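Local coordinates for WbbM protein (Klebsiella pneumoniae, PDB 6U4B) that is a bifunctional glycosyltransferase of O-antigen polymerisation, carrying a family 8 region that holds magnesium, at residues Ser315-Leu319 with Ile405-Val411; Asn321-Arg325 with Ile580-Ala584; Phe472-Ile476 with Trp525-His529; Ser307-Ala313 with Val337-Ser343. All coordinates share one frame; numbering follows the deposited sequence.

Contact 1 (Ser315-Leu319 with Ile405-Val411); sequences SGGAL and IDSDTVV. With MG (magnesium ion), chain C.
L319 runs alongside T409, and the branched end of the leucine fills the bend of 405-411. With CG anti to the backbone N (chi1 171°), L319 reaches strand 409-411, and its two methyls take different partners. CD1 comes within 3.2 Å of T409 OG1 and also packs on I405 CD1 and V411 CG1, whereas CD2 lies 3.3 Å from D406 O. The T409 hydroxyl sits between its own backbone N and carbonyl carbon (chi1 66°), from where it donates to D406 O over 2.8 Å, tilted 25° from the carbonyl plane. A polar bond internal to the bend is thereby covered by hydrocarbon.

D406 and D408 fit the DXD signature of GT-A glycosyltransferases, including family 8. D406 OD2 binds magnesium at 2.1 Å. D408 approaches the ion lopsidedly with both oxygens, OD1 at 2.5 Å and OD2 at 2.7 Å; H560 is the other protein ligand, and the remaining D406 oxygen is paired with R389. An inverse gamma turn is centred on D408.

Toward the start of the helix, S315 OG faces S407 O at a modelled separation too short to be trusted. Nearby, a water donates to both S315 O and T409 O, the latter over 2.7 Å.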
loop_
_atom_site.group_PDB
_atom_site.type_symbol
_atom_site.label_atom_id
_atom_site.label_comp_id
_atom_site.label_asym_id
_atom_site.label_seq_id
_atom_site.Cartn_x
_atom_site.Cartn_y
_atom_site.Cartn_z
ATOM N N SER A 315 -5.299 -15.981 -8.283
ATOM C CA SER A 315 -3.932 -16.434 -8.505
ATOM C C SER A 315 -3.304 -15.731 -9.702
ATOM O O SER A 315 -2.125 -15.358 -9.664
ATOM C CB SER A 315 -3.912 -17.948 -8.703
ATOM O OG SER A 315 -2.610 -18.388 -9.028
ATOM N N GLY A 316 -4.075 -15.548 -10.777
ATOM C CA GLY A 316 -3.558 -14.843 -11.937
ATOM C C GLY A 316 -3.247 -13.387 -11.661
ATOM O O GLY A 316 -2.296 -12.836 -12.222
ATOM N N GLY A 317 -4.040 -12.743 -10.802
ATOM C CA GLY A 317 -3.746 -11.368 -10.432
ATOM C C GLY A 317 -2.423 -11.233 -9.704
ATOM O O GLY A 317 -1.627 -10.338 -9.999
ATOM N N ALA A 318 -2.172 -12.123 -8.739
ATOM C CA ALA A 318 -0.900 -12.102 -8.022
ATOM C C ALA A 318 0.268 -12.346 -8.968
ATOM O O ALA A 318 1.301 -11.671 -8.879
ATOM C CB ALA A 318 -0.914 -13.143 -6.905
ATOM N N LEU A 319 0.115 -13.302 -9.888
ATOM C CA LEU A 319 1.167 -13.581 -10.860
ATOM C C LEU A 319 1.450 -12.363 -11.728
ATOM O O LEU A 319 2.602 -11.931 -11.857
ATOM C CB LEU A 319 0.775 -14.779 -11.726
ATOM C CG LEU A 319 1.676 -15.075 -12.927
ATOM C CD1 LEU A 319 3.117 -15.339 -12.491
ATOM C CD2 LEU A 319 1.126 -16.247 -13.733
ATOM N N ILE A 405 3.454 -19.651 -18.552
ATOM C CA ILE A 405 3.666 -19.861 -17.123
ATOM C C ILE A 405 2.336 -20.232 -16.482
ATOM O O ILE A 405 1.294 -19.652 -16.801
ATOM C CB ILE A 405 4.309 -18.618 -16.465
ATOM C CG1 ILE A 405 4.589 -18.865 -14.978
ATOM C CG2 ILE A 405 3.446 -17.372 -16.670
ATOM C CD1 ILE A 405 5.401 -17.763 -14.327
ATOM N N ASP A 406 2.378 -21.218 -15.587
ATOM C CA ASP A 406 1.197 -21.603 -14.824
ATOM C C ASP A 406 0.643 -20.416 -14.039
ATOM O O ASP A 406 1.378 -19.515 -13.623
ATOM C CB ASP A 406 1.536 -22.739 -13.857
ATOM C CG ASP A 406 1.277 -24.111 -14.446
ATOM O OD1 ASP A 406 1.022 -24.207 -15.667
ATOM O OD2 ASP A 406 1.323 -25.097 -13.679
ATOM N N SER A 407 -0.671 -20.432 -13.817
ATOM C CA SER A 407 -1.318 -19.337 -13.108
ATOM C C SER A 407 -1.085 -19.388 -11.605
ATOM O O SER A 407 -1.175 -18.346 -10.944
ATOM C CB SER A 407 -2.821 -19.333 -13.396
ATOM O OG SER A 407 -3.468 -20.419 -12.757
ATOM N N ASP A 408 -0.786 -20.559 -11.048
ATOM C CA ASP A 408 -0.546 -20.684 -9.609
ATOM C C ASP A 408 0.923 -20.452 -9.266
ATOM O O ASP A 408 1.554 -21.228 -8.547
ATOM C CB ASP A 408 -1.023 -22.045 -9.116
ATOM C CG ASP A 408 -0.387 -23.196 -9.869
ATOM O OD1 ASP A 408 0.243 -22.950 -10.920
ATOM O OD2 ASP A 408 -0.513 -24.349 -9.404
ATOM N N THR A 409 1.479 -19.364 -9.797
ATOM C CA THR A 409 2.876 -19.015 -9.583
ATOM C C THR A 409 2.988 -17.532 -9.248
ATOM O O THR A 409 2.056 -16.752 -9.457
ATOM C CB THR A 409 3.735 -19.313 -10.821
ATOM O OG1 THR A 409 3.327 -18.458 -11.897
ATOM C CG2 THR A 409 3.596 -20.772 -11.253
ATOM N N VAL A 410 4.150 -17.155 -8.718
ATOM C CA VAL A 410 4.606 -15.772 -8.684
ATOM C C VAL A 410 6.070 -15.766 -9.097
ATOM O O VAL A 410 6.821 -16.686 -8.759
ATOM C CB VAL A 410 4.428 -15.108 -7.295
ATOM C CG1 VAL A 410 2.954 -14.993 -6.922
ATOM C CG2 VAL A 410 5.205 -15.855 -6.218
ATOM N N VAL A 411 6.473 -14.743 -9.842
ATOM C CA VAL A 411 7.859 -14.619 -10.272
ATOM C C VAL A 411 8.601 -13.719 -9.296
ATOM O O VAL A 411 8.018 -12.833 -8.659
ATOM C CB VAL A 411 7.972 -14.089 -11.717
ATOM C CG1 VAL A 411 7.165 -14.968 -12.664
ATOM C CG2 VAL A 411 7.517 -12.644 -11.797
HETATM MG MG MG C . 0.870 -25.258 -11.589
HETATM O O HOH W 1 -0.055 -16.720 -7.757
#

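Contact 2 (Asn321-Arg325 with Ile580-Ala584); sequences NSIIR and IENIA
R325 and E581 meet through charge, N321 and N582 through a neutral hydrogen bond, and the N582 amide wedges between the helices by packing.

The salt bridge runs from R325 NH2 to E581 OE1 over 2.6 Å. The carboxylate oxygen sits over one face of the guanidinium, with the two planes 69° apart, so the pair does not form the flat, two-pronged fork of a coplanar bridge. A bend at chi3 turns the arginine head toward the extended glutamate.

The hydrogen bond is nearly straight. N321 ND2 donates to N582 O over 2.9 Å at 167°, and the acceptor lies almost in the plane of the N321 amide. This carbonyl belongs to the final turn of helix 576-583, and a side chain of helix 313-325 supplies it with a donor.

Packing centres on N582, whose OD1 rests 3.2 Å from S322 CA and 3.3 Å from R325 CD, while its ND2 makes a weak bond back to D578 O. S322 OG bonds to L319 O and V411 N.

Two helices distant in sequence are thus joined close to N585, which has been seen to bind a second magnesium. The chemistry implies two unequal ties: the amide bond satisfies a carbonyl at a helix end beside the buried N582 side chain, whereas R325 is exposed and solvent probably weakens its salt bridge.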
loop_
_atom_site.group_PDB
_atom_site.type_symbol
_atom_site.label_atom_id
_atom_site.label_comp_id
_atom_site.label_asym_id
_atom_site.label_seq_id
_atom_site.Cartn_x
_atom_site.Cartn_y
_atom_site.Cartn_z
ATOM N N ASN A 321 0.746 -9.267 -11.211
ATOM C CA ASN A 321 1.347 -8.221 -10.394
ATOM C C ASN A 321 2.819 -8.514 -10.124
ATOM O O ASN A 321 3.652 -7.600 -10.142
ATOM C CB ASN A 321 0.576 -8.064 -9.086
ATOM C CG ASN A 321 0.320 -6.614 -8.741
ATOM O OD1 ASN A 321 0.421 -5.737 -9.598
ATOM N ND2 ASN A 321 -0.015 -6.353 -7.483
ATOM N N SER A 322 3.166 -9.785 -9.896
ATOM C CA SER A 322 4.570 -10.130 -9.690
ATOM C C SER A 322 5.384 -9.890 -10.955
ATOM O O SER A 322 6.545 -9.470 -10.880
ATOM C CB SER A 322 4.706 -11.586 -9.228
ATOM O OG SER A 322 4.670 -12.498 -10.318
ATOM N N ILE A 323 4.793 -10.146 -12.124
ATOM C CA ILE A 323 5.488 -9.881 -13.380
ATOM C C ILE A 323 5.752 -8.388 -13.531
ATOM O O ILE A 323 6.846 -7.971 -13.934
ATOM C CB ILE A 323 4.681 -10.439 -14.566
ATOM C CG1 ILE A 323 4.578 -11.963 -14.472
ATOM C CG2 ILE A 323 5.313 -10.021 -15.888
ATOM C CD1 ILE A 323 3.696 -12.583 -15.531
ATOM N N ILE A 324 4.758 -7.560 -13.200
ATOM C CA ILE A 324 4.924 -6.110 -13.290
ATOM C C ILE A 324 5.993 -5.626 -12.320
ATOM O O ILE A 324 6.814 -4.761 -12.655
ATOM C CB ILE A 324 3.580 -5.403 -13.037
ATOM C CG1 ILE A 324 2.595 -5.708 -14.168
ATOM C CG2 ILE A 324 3.788 -3.904 -12.873
ATOM C CD1 ILE A 324 1.227 -5.128 -13.946
ATOM N N ARG A 325 6.003 -6.167 -11.101
ATOM C CA ARG A 325 6.908 -5.648 -10.079
ATOM C C ARG A 325 8.366 -5.950 -10.395
ATOM O O ARG A 325 9.256 -5.212 -9.962
ATOM C CB ARG A 325 6.528 -6.207 -8.714
ATOM C CG ARG A 325 5.180 -5.702 -8.205
ATOM C CD ARG A 325 4.849 -6.240 -6.823
ATOM N NE ARG A 325 5.667 -5.622 -5.785
ATOM C CZ ARG A 325 6.792 -6.145 -5.307
ATOM N NH1 ARG A 325 7.469 -5.509 -4.361
ATOM N NH2 ARG A 325 7.240 -7.303 -5.772
ATOM N N ILE A 580 1.208 -13.124 -0.872
ATOM C CA ILE A 580 0.490 -11.998 -0.276
ATOM C C ILE A 580 1.071 -10.677 -0.756
ATOM O O ILE A 580 0.336 -9.733 -1.063
ATOM C CB ILE A 580 0.526 -12.104 1.260
ATOM C CG1 ILE A 580 -0.340 -13.271 1.728
ATOM C CG2 ILE A 580 0.080 -10.801 1.909
ATOM C CD1 ILE A 580 -1.795 -13.158 1.312
ATOM N N GLU A 581 2.403 -10.600 -0.833
ATOM C CA GLU A 581 3.082 -9.398 -1.306
ATOM C C GLU A 581 2.494 -8.892 -2.619
ATOM O O GLU A 581 2.377 -7.680 -2.832
ATOM C CB GLU A 581 4.574 -9.697 -1.466
ATOM C CG GLU A 581 5.417 -8.559 -2.004
ATOM C CD GLU A 581 6.797 -9.033 -2.431
ATOM O OE1 GLU A 581 7.212 -8.729 -3.569
ATOM O OE2 GLU A 581 7.461 -9.728 -1.633
ATOM N N ASN A 582 2.108 -9.804 -3.507
ATOM C CA ASN A 582 1.608 -9.428 -4.822
ATOM C C ASN A 582 0.092 -9.297 -4.876
ATOM O O ASN A 582 -0.429 -8.731 -5.843
ATOM C CB ASN A 582 2.080 -10.442 -5.869
ATOM C CG ASN A 582 3.578 -10.406 -6.070
ATOM O OD1 ASN A 582 4.120 -9.426 -6.582
ATOM N ND2 ASN A 582 4.259 -11.472 -5.665
ATOM N N ILE A 583 -0.626 -9.799 -3.873
ATOM C CA ILE A 583 -2.073 -9.631 -3.824
ATOM C C ILE A 583 -2.486 -8.475 -2.916
ATOM O O ILE A 583 -3.641 -8.027 -2.993
ATOM C CB ILE A 583 -2.767 -10.938 -3.384
ATOM C CG1 ILE A 583 -4.107 -11.096 -4.104
ATOM C CG2 ILE A 583 -2.956 -10.977 -1.870
ATOM C CD1 ILE A 583 -3.969 -11.230 -5.607
ATOM N N ALA A 584 -1.589 -7.984 -2.063
ATOM C CA ALA A 584 -1.886 -6.809 -1.261
ATOM C C ALA A 584 -2.028 -5.583 -2.156
ATOM O O ALA A 584 -1.357 -5.457 -3.185
ATOM C CB ALA A 584 -0.788 -6.586 -0.218
#

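Contact 3 (Phe472-Ile476 with Trp525-His529); sequences FQAGI and WNVYH
Q473 and N526 cross nearly at right angles, their amide planes 79° apart, and form the bonded polar half of this contact. N526 ND2 donates to Q473 OE1 over 2.9 Å, in the plane of that carbonyl and on a lone pair. Q473 OE1 takes a second bond from G475 N at 2.7 Å, this donor standing above the carbonyl plane. Two grips from different directions fix the rotation of the glutamine amide, which a bend at chi2 (-82°) has folded back over its own corner of chain. N526 ND2 also gives to a water that donates in turn to Q473 O and, over 2.8 Å, to I476 O.

In this GT-A-like domain the chain turns a corner at 474-476 beside strand 428-432, and 527-528 belongs to a small three-stranded sheet. Both lie next to the metal site: G475 O accepts from D406 N, and N526 OD1 bonds to ND1 of the magnesium ligand H560, making N526 a second-shell residue.

The buried I476 adds an apolar contact, its CD1 reaching W525 CE3 at 4.0 Å, while its CG2 lies 3.5 Å from W525 O. The partly exposed Y528 side is held more loosely. There Y528 OH touches the aliphatic part of Q473, 3.1 Å from CG, and makes no hydrogen bond across the contact; its polar partner is D433, weakly bonded.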
loop_
_atom_site.group_PDB
_atom_site.type_symbol
_atom_site.label_atom_id
_atom_site.label_comp_id
_atom_site.label_asym_id
_atom_site.label_seq_id
_atom_site.Cartn_x
_atom_site.Cartn_y
_atom_site.Cartn_z
ATOM N N PHE A 472 10.427 -32.971 -18.450
ATOM C CA PHE A 472 10.400 -31.580 -18.022
ATOM C C PHE A 472 9.025 -31.205 -17.482
ATOM O O PHE A 472 8.003 -31.773 -17.880
ATOM C CB PHE A 472 10.777 -30.634 -19.172
ATOM C CG PHE A 472 9.774 -30.603 -20.299
ATOM C CD1 PHE A 472 8.668 -29.766 -20.245
ATOM C CD2 PHE A 472 9.951 -31.396 -21.421
ATOM C CE1 PHE A 472 7.750 -29.735 -21.277
ATOM C CE2 PHE A 472 9.038 -31.366 -22.458
ATOM C CZ PHE A 472 7.937 -30.536 -22.386
ATOM N N GLN A 473 9.013 -30.225 -16.583
ATOM C CA GLN A 473 7.785 -29.738 -15.973
ATOM C C GLN A 473 7.172 -28.640 -16.836
ATOM O O GLN A 473 7.885 -27.788 -17.375
ATOM C CB GLN A 473 8.067 -29.220 -14.562
ATOM C CG GLN A 473 6.982 -29.544 -13.553
ATOM C CD GLN A 473 5.823 -28.573 -13.608
ATOM O OE1 GLN A 473 6.020 -27.362 -13.712
ATOM N NE2 GLN A 473 4.606 -29.099 -13.541
ATOM N N ALA A 474 5.847 -28.664 -16.963
ATOM C CA ALA A 474 5.131 -27.783 -17.879
ATOM C C ALA A 474 4.656 -26.486 -17.229
ATOM O O ALA A 474 3.917 -25.728 -17.866
ATOM C CB ALA A 474 3.931 -28.516 -18.487
ATOM N N GLY A 475 5.061 -26.215 -15.987
ATOM C CA GLY A 475 4.616 -25.012 -15.302
ATOM C C GLY A 475 5.225 -23.733 -15.835
ATOM O O GLY A 475 4.702 -22.649 -15.561
ATOM N N ILE A 476 6.328 -23.833 -16.574
ATOM C CA ILE A 476 6.910 -22.679 -17.250
ATOM C C ILE A 476 7.646 -23.183 -18.486
ATOM O O ILE A 476 8.505 -24.068 -18.400
ATOM C CB ILE A 476 7.814 -21.861 -16.302
ATOM C CG1 ILE A 476 8.205 -20.521 -16.930
ATOM C CG2 ILE A 476 9.052 -22.642 -15.859
ATOM C CD1 ILE A 476 8.803 -19.539 -15.924
ATOM N N TRP A 525 13.942 -21.467 -11.801
ATOM C CA TRP A 525 12.821 -20.937 -12.564
ATOM C C TRP A 525 11.528 -21.715 -12.358
ATOM O O TRP A 525 10.511 -21.365 -12.965
ATOM C CB TRP A 525 13.172 -20.895 -14.055
ATOM C CG TRP A 525 13.835 -19.616 -14.451
ATOM C CD1 TRP A 525 15.132 -19.444 -14.841
ATOM C CD2 TRP A 525 13.234 -18.316 -14.471
ATOM N NE1 TRP A 525 15.373 -18.117 -15.111
ATOM C CE2 TRP A 525 14.223 -17.404 -14.891
ATOM C CE3 TRP A 525 11.955 -17.835 -14.176
ATOM C CZ2 TRP A 525 13.971 -16.040 -15.026
ATOM C CZ3 TRP A 525 11.706 -16.480 -14.310
ATOM C CH2 TRP A 525 12.710 -15.599 -14.731
ATOM N N ASN A 526 11.536 -22.750 -11.518
ATOM C CA ASN A 526 10.324 -23.510 -11.237
ATOM C C ASN A 526 10.435 -24.181 -9.873
ATOM O O ASN A 526 10.528 -25.409 -9.782
ATOM C CB ASN A 526 10.073 -24.551 -12.331
ATOM C CG ASN A 526 8.641 -25.053 -12.345
ATOM O OD1 ASN A 526 7.942 -25.012 -11.333
ATOM N ND2 ASN A 526 8.197 -25.533 -13.501
ATOM N N VAL A 527 10.412 -23.386 -8.808
ATOM C CA VAL A 527 10.647 -23.884 -7.458
ATOM C C VAL A 527 9.302 -24.235 -6.831
ATOM O O VAL A 527 8.466 -23.358 -6.597
ATOM C CB VAL A 527 11.407 -22.858 -6.610
ATOM C CG1 VAL A 527 11.634 -23.388 -5.197
ATOM C CG2 VAL A 527 12.735 -22.510 -7.269
ATOM N N TYR A 528 9.090 -25.522 -6.561
ATOM C CA TYR A 528 7.917 -25.934 -5.805
ATOM C C TYR A 528 7.953 -25.320 -4.412
ATOM O O TYR A 528 8.997 -25.300 -3.752
ATOM C CB TYR A 528 7.854 -27.457 -5.687
ATOM C CG TYR A 528 7.647 -28.200 -6.986
ATOM C CD1 TYR A 528 8.718 -28.776 -7.656
ATOM C CD2 TYR A 528 6.377 -28.345 -7.532
ATOM C CE1 TYR A 528 8.535 -29.465 -8.836
ATOM C CE2 TYR A 528 6.183 -29.034 -8.714
ATOM C CZ TYR A 528 7.266 -29.591 -9.361
ATOM O OH TYR A 528 7.081 -30.281 -10.537
ATOM N N HIS A 529 6.806 -24.816 -3.960
ATOM C CA HIS A 529 6.727 -24.295 -2.603
ATOM C C HIS A 529 6.665 -25.401 -1.557
ATOM O O HIS A 529 6.843 -25.116 -0.369
ATOM C CB HIS A 529 5.520 -23.363 -2.459
ATOM C CG HIS A 529 4.204 -24.073 -2.394
ATOM N ND1 HIS A 529 3.811 -25.003 -3.331
ATOM C CD2 HIS A 529 3.184 -23.979 -1.508
ATOM C CE1 HIS A 529 2.609 -25.456 -3.022
ATOM N NE2 HIS A 529 2.205 -24.849 -1.921
HETATM O O HOH W 2 9.334 -25.835 -16.438
#

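Contact 4 (Ser307-Ala313 with Val337-Ser343); sequences SFDDNYA and VLENKVS
Set at chi1 53°, between its backbone N and carbonyl carbon, the F308 ring turns back toward V337 and V342; a chi1 of -170° likewise carries the D310 carboxylate across to S343. These side chains sit at the ends of two neighbouring parallel strands in the beta-alpha-beta unit 302-309, 313-325, 333-340, part of the Rossmann-like core of a GT-A domain.

V337 CG1 lies over the face of F308 in a CH-pi contact, 3.9 Å from the ring centroid. V342 CG2 approaches from the same side of the ring, obliquely and further out, at 4.0 Å from F308 CE2. The ring is on the face it shares with E339; S307, L338 and N340 point to the other.

Between the backbones, N340 N donates to F308 O over 3.2 Å, while the bond from F308 N to L338 O is long and weak. Past the paired residues the loops take over. D310 OD2 accepts from S343 N over 2.7 Å, met from above the carboxylate plane, and takes a further bond from N346. S343 is an N-cap, its hydroxyl bonded to N346 N at the start of helix 344-352. E339 folds its carboxylate onto its own loop, OE2 accepting from V342 N over 3.1 Å, and OE1 takes a bond from N59, in the DUF4422 region. Where the strands part, one water bridges the gap, accepting from D310 N at 3.1 Å and donating to N340 O at 2.6 Å.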
loop_
_atom_site.group_PDB
_atom_site.type_symbol
_atom_site.label_atom_id
_atom_site.label_comp_id
_atom_site.label_asym_id
_atom_site.label_seq_id
_atom_site.Cartn_x
_atom_site.Cartn_y
_atom_site.Cartn_z
ATOM N N SER A 307 -3.125 -19.004 -18.472
ATOM C CA SER A 307 -4.433 -19.607 -18.678
ATOM C C SER A 307 -5.076 -19.891 -17.330
ATOM O O SER A 307 -4.467 -20.547 -16.479
ATOM C CB SER A 307 -4.318 -20.899 -19.499
ATOM O OG SER A 307 -5.559 -21.573 -19.583
ATOM N N PHE A 308 -6.297 -19.397 -17.135
ATOM C CA PHE A 308 -7.040 -19.706 -15.921
ATOM C C PHE A 308 -8.513 -19.389 -16.129
ATOM O O PHE A 308 -8.892 -18.663 -17.053
ATOM C CB PHE A 308 -6.491 -18.944 -14.702
ATOM C CG PHE A 308 -6.381 -17.454 -14.899
ATOM C CD1 PHE A 308 -5.169 -16.875 -15.242
ATOM C CD2 PHE A 308 -7.482 -16.629 -14.714
ATOM C CE1 PHE A 308 -5.058 -15.506 -15.410
ATOM C CE2 PHE A 308 -7.379 -15.259 -14.884
ATOM C CZ PHE A 308 -6.165 -14.696 -15.231
ATOM N N ASP A 309 -9.338 -19.957 -15.255
ATOM C CA ASP A 309 -10.756 -19.655 -15.197
ATOM C C ASP A 309 -10.995 -18.610 -14.108
ATOM O O ASP A 309 -10.055 -18.067 -13.518
ATOM C CB ASP A 309 -11.569 -20.937 -14.971
ATOM C CG ASP A 309 -11.150 -21.693 -13.719
ATOM O OD1 ASP A 309 -10.418 -21.127 -12.880
ATOM O OD2 ASP A 309 -11.551 -22.868 -13.576
ATOM N N ASP A 310 -12.267 -18.334 -13.819
ATOM C CA ASP A 310 -12.581 -17.279 -12.861
ATOM C C ASP A 310 -12.134 -17.650 -11.452
ATOM O O ASP A 310 -11.693 -16.784 -10.688
ATOM C CB ASP A 310 -14.076 -16.968 -12.893
ATOM C CG ASP A 310 -14.426 -15.726 -12.098
ATOM O OD1 ASP A 310 -15.015 -15.861 -11.006
ATOM O OD2 ASP A 310 -14.092 -14.612 -12.557
ATOM N N ASN A 311 -12.224 -18.933 -11.090
ATOM C CA ASN A 311 -11.842 -19.345 -9.744
ATOM C C ASN A 311 -10.345 -19.221 -9.492
ATOM O O ASN A 311 -9.930 -19.191 -8.330
ATOM C CB ASN A 311 -12.306 -20.778 -9.478
ATOM C CG ASN A 311 -13.714 -20.834 -8.914
ATOM O OD1 ASN A 311 -14.097 -20.005 -8.087
ATOM N ND2 ASN A 311 -14.491 -21.812 -9.362
ATOM N N TYR A 312 -9.527 -19.145 -10.542
ATOM C CA TYR A 312 -8.095 -18.908 -10.393
ATOM C C TYR A 312 -7.700 -17.494 -10.800
ATOM O O TYR A 312 -6.511 -17.214 -10.984
ATOM C CB TYR A 312 -7.292 -19.936 -11.190
ATOM C CG TYR A 312 -6.875 -21.142 -10.378
ATOM C CD1 TYR A 312 -5.716 -21.844 -10.685
ATOM C CD2 TYR A 312 -7.641 -21.581 -9.306
ATOM C CE1 TYR A 312 -5.329 -22.946 -9.944
ATOM C CE2 TYR A 312 -7.262 -22.684 -8.560
ATOM C CZ TYR A 312 -6.105 -23.363 -8.884
ATOM O OH TYR A 312 -5.724 -24.461 -8.144
ATOM N N ALA A 313 -8.673 -16.593 -10.942
ATOM C CA ALA A 313 -8.361 -15.211 -11.286
ATOM C C ALA A 313 -7.554 -14.526 -10.191
ATOM O O ALA A 313 -6.710 -13.675 -10.490
ATOM C CB ALA A 313 -9.648 -14.431 -11.563
ATOM N N VAL A 337 -3.984 -13.559 -21.575
ATOM C CA VAL A 337 -4.637 -14.533 -20.709
ATOM C C VAL A 337 -5.636 -15.328 -21.539
ATOM O O VAL A 337 -6.587 -14.761 -22.093
ATOM C CB VAL A 337 -5.328 -13.853 -19.519
ATOM C CG1 VAL A 337 -6.240 -14.843 -18.808
ATOM C CG2 VAL A 337 -4.290 -13.283 -18.553
ATOM N N LEU A 338 -5.419 -16.639 -21.631
ATOM C CA LEU A 338 -6.398 -17.545 -22.224
ATOM C C LEU A 338 -7.450 -17.821 -21.162
ATOM O O LEU A 338 -7.277 -18.700 -20.315
ATOM C CB LEU A 338 -5.730 -18.831 -22.695
ATOM C CG LEU A 338 -4.478 -18.631 -23.552
ATOM C CD1 LEU A 338 -3.856 -19.970 -23.931
ATOM C CD2 LEU A 338 -4.818 -17.823 -24.787
ATOM N N GLU A 339 -8.543 -17.064 -21.196
ATOM C CA GLU A 339 -9.513 -17.054 -20.111
ATOM C C GLU A 339 -10.650 -18.027 -20.387
ATOM O O GLU A 339 -11.110 -18.164 -21.524
ATOM C CB GLU A 339 -10.067 -15.645 -19.884
ATOM C CG GLU A 339 -10.736 -15.000 -21.093
ATOM C CD GLU A 339 -12.234 -15.258 -21.146
ATOM O OE1 GLU A 339 -12.813 -15.173 -22.250
ATOM O OE2 GLU A 339 -12.831 -15.550 -20.088
ATOM N N ASN A 340 -11.092 -18.707 -19.336
ATOM C CA ASN A 340 -12.218 -19.637 -19.384
ATOM C C ASN A 340 -13.322 -19.059 -18.499
ATOM O O ASN A 340 -13.429 -19.387 -17.315
ATOM C CB ASN A 340 -11.796 -21.037 -18.929
ATOM C CG ASN A 340 -12.956 -22.021 -18.902
ATOM O OD1 ASN A 340 -13.990 -21.804 -19.535
ATOM N ND2 ASN A 340 -12.786 -23.111 -18.162
ATOM N N LYS A 341 -14.142 -18.188 -19.093
ATOM C CA LYS A 341 -15.293 -17.586 -18.422
ATOM C C LYS A 341 -14.882 -16.850 -17.149
ATOM O O LYS A 341 -15.527 -16.962 -16.104
ATOM C CB LYS A 341 -16.368 -18.634 -18.136
ATOM C CG LYS A 341 -16.954 -19.253 -19.403
ATOM C CD LYS A 341 -17.912 -20.384 -19.085
ATOM C CE LYS A 341 -18.358 -21.103 -20.351
ATOM N NZ LYS A 341 -19.167 -20.229 -21.250
ATOM N N VAL A 342 -13.793 -16.087 -17.238
ATOM C CA VAL A 342 -13.446 -15.160 -16.172
ATOM C C VAL A 342 -14.449 -14.016 -16.175
ATOM O O VAL A 342 -14.837 -13.509 -17.238
ATOM C CB VAL A 342 -12.005 -14.653 -16.343
ATOM C CG1 VAL A 342 -11.629 -13.709 -15.208
ATOM C CG2 VAL A 342 -11.040 -15.824 -16.401
ATOM N N SER A 343 -14.890 -13.617 -14.984
ATOM C CA SER A 343 -15.949 -12.626 -14.864
ATOM C C SER A 343 -15.517 -11.293 -15.466
ATOM O O SER A 343 -14.327 -10.984 -15.581
ATOM C CB SER A 343 -16.336 -12.431 -13.398
ATOM O OG SER A 343 -15.302 -11.774 -12.685
HETATM O O HOH W 3 -8.297 -21.446 -19.134
HETATM O O HOH W 4 -14.670 -19.874 -15.126
#

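In the fold
Contacts 1 and 3 are buried and both adjoin the magnesium site, joined by a backbone bond between D406 and G475; contact 1 supplies metal ligands, contact 3 the amide behind H560. Contacts 2 and 4 are only partly buried, and charged or water-bridged groups gather at their edges. Helix 313-325 runs through contacts 1 and 2, and S322 of the latter bonds to V411 of the former. Contact 4 sits at the strand ends flanking that helix, with F308 packed on G316 of contact 1. The chemistry differs accordingly: metal ligation, aliphatic packing and a neutral amide network in the buried pair, strand pairing with loop caps and a helix-helix salt bridge in the partly buried one.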